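Long-range contact in citryl-spermidine/3,4-dihydroxybenzoyl-citryl-spermidine:spermidine ligase (Bacillus anthracis, PDB 3TO3), which catalyses the ATP-dependent condensation of spermidine with citryl-spermidine intermediates in the biosynthesis of the siderophore petrobactin: residues 53-58 with 67-72. Residues are numbered along the deposited sequence; the frame is centred on the assembly and turned at random.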
ATOM      1  N   LEU B  53      17.927  16.506 -32.375  1.00 46.80           N
ATOM      2  CA  LEU B  53      18.385  15.255 -31.770  1.00 45.66           C
ATOM      3  C   LEU B  53      18.716  15.510 -30.300  1.00 49.24           C
ATOM      4  O   LEU B  53      19.538  16.370 -29.990  1.00 47.27           O
ATOM      5  CB  LEU B  53      19.626  14.725 -32.488  1.00 41.43           C
ATOM      6  CG  LEU B  53      20.225  13.453 -31.886  1.00 43.23           C
ATOM      7  CD1 LEU B  53      19.147  12.373 -31.747  1.00 42.80           C
ATOM      8  CD2 LEU B  53      21.354  12.978 -32.788  1.00 45.21           C
ATOM      9  N   PHE B  54      18.074  14.786 -29.393  1.00 44.36           N
ATOM     10  CA  PHE B  54      18.347  14.972 -27.976  1.00 42.09           C
ATOM     11  C   PHE B  54      19.240  13.823 -27.520  1.00 46.84           C
ATOM     12  O   PHE B  54      18.934  12.664 -27.784  1.00 49.80           O
ATOM     13  CB  PHE B  54      17.057  14.955 -27.144  1.00 41.43           C
ATOM     14  CG  PHE B  54      16.112  16.086 -27.426  1.00 42.93           C
ATOM     15  CD1 PHE B  54      16.158  17.260 -26.664  1.00 38.21           C
ATOM     16  CD2 PHE B  54      15.138  15.969 -28.408  1.00 35.73           C
ATOM     17  CE1 PHE B  54      15.269  18.332 -26.900  1.00 37.59           C
ATOM     18  CE2 PHE B  54      14.233  17.031 -28.638  1.00 43.05           C
ATOM     19  CZ  PHE B  54      14.312  18.219 -27.886  1.00 39.15           C
ATOM     20  N   LEU B  55      20.339  14.152 -26.844  1.00 42.28           N
ATOM     21  CA  LEU B  55      21.237  13.151 -26.280  1.00 43.54           C
ATOM     22  C   LEU B  55      21.229  13.276 -24.776  1.00 44.60           C
ATOM     23  O   LEU B  55      21.765  14.232 -24.242  1.00 54.14           O
ATOM     24  CB  LEU B  55      22.659  13.351 -26.807  1.00 43.77           C
ATOM     25  CG  LEU B  55      22.751  13.410 -28.344  1.00 49.82           C
ATOM     26  CD1 LEU B  55      24.109  13.894 -28.904  1.00 48.89           C
ATOM     27  CD2 LEU B  55      22.420  12.054 -28.938  1.00 55.30           C
ATOM     28  N   ILE B  56      20.634  12.300 -24.091  1.00 47.21           N
ATOM     29  CA  ILE B  56      20.516  12.331 -22.639  1.00 43.99           C
ATOM     30  C   ILE B  56      21.550  11.436 -21.983  1.00 48.74           C
ATOM     31  O   ILE B  56      21.654  10.251 -22.300  1.00 55.03           O
ATOM     32  CB  ILE B  56      19.104  11.888 -22.174  1.00 41.21           C
ATOM     33  CG1 ILE B  56      18.019  12.736 -22.806  1.00 42.57           C
ATOM     34  CG2 ILE B  56      18.967  11.931 -20.654  1.00 42.23           C
ATOM     35  CD1 ILE B  56      16.656  12.022 -22.824  1.00 39.99           C
ATOM     36  N   GLN B  57      22.292  12.004 -21.043  1.00 56.10           N
ATOM     37  CA  GLN B  57      23.349  11.281 -20.321  1.00 54.90           C
ATOM     38  C   GLN B  57      22.810  10.361 -19.224  1.00 45.29           C
ATOM     39  O   GLN B  57      21.860  10.704 -18.527  1.00 49.82           O
ATOM     40  CB  GLN B  57      24.290  12.292 -19.667  1.00 58.79           C
ATOM     41  CG  GLN B  57      25.102  13.126 -20.628  1.00 72.35           C
ATOM     42  CD  GLN B  57      26.051  12.280 -21.462  1.00 86.19           C
ATOM     43  OE1 GLN B  57      26.636  11.306 -20.967  1.00 85.99           O
ATOM     44  NE2 GLN B  57      26.198  12.639 -22.743  1.00 88.03           N
ATOM     45  N   GLY B  58      23.449   9.218 -19.033  1.00 48.47           N
ATOM     46  CA  GLY B  58      23.180   8.387 -17.862  1.00 49.52           C
ATOM     47  C   GLY B  58      24.416   7.582 -17.466  1.00 55.00           C
ATOM     48  O   GLY B  58      25.479   7.707 -18.087  1.00 56.76           O
ATOM     49  N   THR B  67      24.043   6.618 -23.053  1.00 56.20           N
ATOM     50  CA  THR B  67      23.349   7.750 -23.658  1.00 48.30           C
ATOM     51  C   THR B  67      21.987   7.306 -24.185  1.00 54.59           C
ATOM     52  O   THR B  67      21.881   6.259 -24.820  1.00 51.94           O
ATOM     53  CB  THR B  67      24.198   8.387 -24.789  1.00 64.65           C
ATOM     54  OG1 THR B  67      25.141   9.288 -24.211  1.00 71.01           O
ATOM     55  CG2 THR B  67      23.341   9.180 -25.747  1.00 71.58           C
ATOM     56  N   TYR B  68      20.952   8.105 -23.918  1.00 53.43           N
ATOM     57  CA  TYR B  68      19.640   7.920 -24.543  1.00 45.02           C
ATOM     58  C   TYR B  68      19.400   8.943 -25.641  1.00 48.66           C
ATOM     59  O   TYR B  68      19.623  10.129 -25.438  1.00 52.60           O
ATOM     60  CB  TYR B  68      18.534   7.988 -23.505  1.00 43.19           C
ATOM     61  CG  TYR B  68      18.596   6.853 -22.526  1.00 45.69           C
ATOM     62  CD1 TYR B  68      17.948   5.670 -22.793  1.00 43.70           C
ATOM     63  CD2 TYR B  68      19.338   6.949 -21.350  1.00 45.86           C
ATOM     64  CE1 TYR B  68      18.002   4.626 -21.930  1.00 46.53           C
ATOM     65  CE2 TYR B  68      19.404   5.888 -20.460  1.00 34.36           C
ATOM     66  CZ  TYR B  68      18.709   4.732 -20.764  1.00 47.29           C
ATOM     67  OH  TYR B  68      18.709   3.640 -19.942  1.00 53.30           O
ATOM     68  N   GLU B  69      18.940   8.478 -26.801  1.00 48.33           N
ATOM     69  CA  GLU B  69      18.817   9.327 -27.981  1.00 48.66           C
ATOM     70  C   GLU B  69      17.402   9.339 -28.493  1.00 47.62           C
ATOM     71  O   GLU B  69      16.749   8.307 -28.538  1.00 46.34           O
ATOM     72  CB  GLU B  69      19.681   8.806 -29.126  1.00 50.92           C
ATOM     73  CG  GLU B  69      21.152   9.099 -29.005  1.00 71.97           C
ATOM     74  CD  GLU B  69      21.953   8.644 -30.232  1.00 82.28           C
ATOM     75  OE1 GLU B  69      21.344   8.168 -31.230  1.00 84.58           O
ATOM     76  OE2 GLU B  69      23.199   8.764 -30.189  1.00 85.26           O
ATOM     77  N   CYS B  70      16.940  10.508 -28.899  1.00 44.27           N
ATOM     78  CA  CYS B  70      15.685  10.597 -29.612  1.00 43.16           C
ATOM     79  C   CYS B  70      15.582  11.897 -30.382  1.00 47.01           C
ATOM     80  O   CYS B  70      16.275  12.858 -30.067  1.00 44.21           O
ATOM     81  CB  CYS B  70      14.511  10.452 -28.649  1.00 35.79           C
ATOM     82  SG  CYS B  70      14.522  11.599 -27.319  1.00 46.22           S
ATOM     83  N   TYR B  71      14.709  11.907 -31.388  1.00 36.76           N
ATOM     84  CA  TYR B  71      14.431  13.083 -32.182  1.00 36.39           C
ATOM     85  C   TYR B  71      13.119  13.735 -31.715  1.00 40.32           C
ATOM     86  O   TYR B  71      12.162  13.052 -31.363  1.00 36.22           O
ATOM     87  CB  TYR B  71      14.331  12.710 -33.663  1.00 34.24           C
ATOM     88  CG  TYR B  71      15.676  12.520 -34.359  1.00 42.48           C
ATOM     89  CD1 TYR B  71      16.223  11.249 -34.544  1.00 39.86           C
ATOM     90  CD2 TYR B  71      16.391  13.609 -34.837  1.00 44.62           C
ATOM     91  CE1 TYR B  71      17.457  11.073 -35.189  1.00 41.78           C
ATOM     92  CE2 TYR B  71      17.622  13.447 -35.487  1.00 43.58           C
ATOM     93  CZ  TYR B  71      18.153  12.176 -35.651  1.00 53.72           C
ATOM     94  OH  TYR B  71      19.370  12.010 -36.316  1.00 57.18           O
ATOM     95  N   GLY B  72      13.077  15.059 -31.713  1.00 44.33           N
ATOM     96  CA  GLY B  72      11.842  15.753 -31.422  1.00 34.43           C
ATOM     97  C   GLY B  72      11.912  17.211 -31.791  1.00 40.62           C
ATOM     98  O   GLY B  72      12.810  17.634 -32.493  1.00 43.06           O
TER
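T67 stands opposite Q57 in a non-hydrogen-bonded pair, where the two side chains pass each other at a slant and the Q57 chain, bent beyond CG, leaves NE2 3.8 Å from T67 OG1, a loose approach too poor in geometry for a hydrogen bond. The CA of T67 points its hydrogen at I56 O. The backbone of Y68 is joined to I56 by two hydrogen bonds: I56 N donates to Y68 O at 2.7 Å and almost straight (178°), and Y68 N returns a bond to I56 O. Both side chains leave the sheet on the face that also carries F54 and C70, and Y68 CB lies 4.2 Å from I56 CB; the Y68 hydroxyl is hydrogen-bonded to E106, and its ring meets F103 edge-to-face, so this side of the sheet lies against helix 100-110, while F54 and I56 also touch helix 18-37. E69 turns to the other face beside L55, their side chains running the same way, with E69 CG against the L55 CD2 methyl. Here 53-58 and 67-72 form the two arms of an antiparallel beta hairpin within a sheet away from the ATP site, 53-58 pairing on its far edge with strand 44-47 and 67-72 with strand 88-90. At C70 a second hydrogen-bonded pair follows: F54 N points nearly along the C=O axis of C70, 2.7 Å from C70 O, and C70 N answers to F54 O. The SG of C70 lies near F54 CB. Y71 offers a ring face to L53: with CG anti to the backbone N (chi1 177°), the leucine carries CD1 over the ring centre, 4.0 Å from the Y71 centroid and 7° off its normal, a CH-pi contact. G72 brings its N to the edge of the F54 ring, 3.8 Å from CE2.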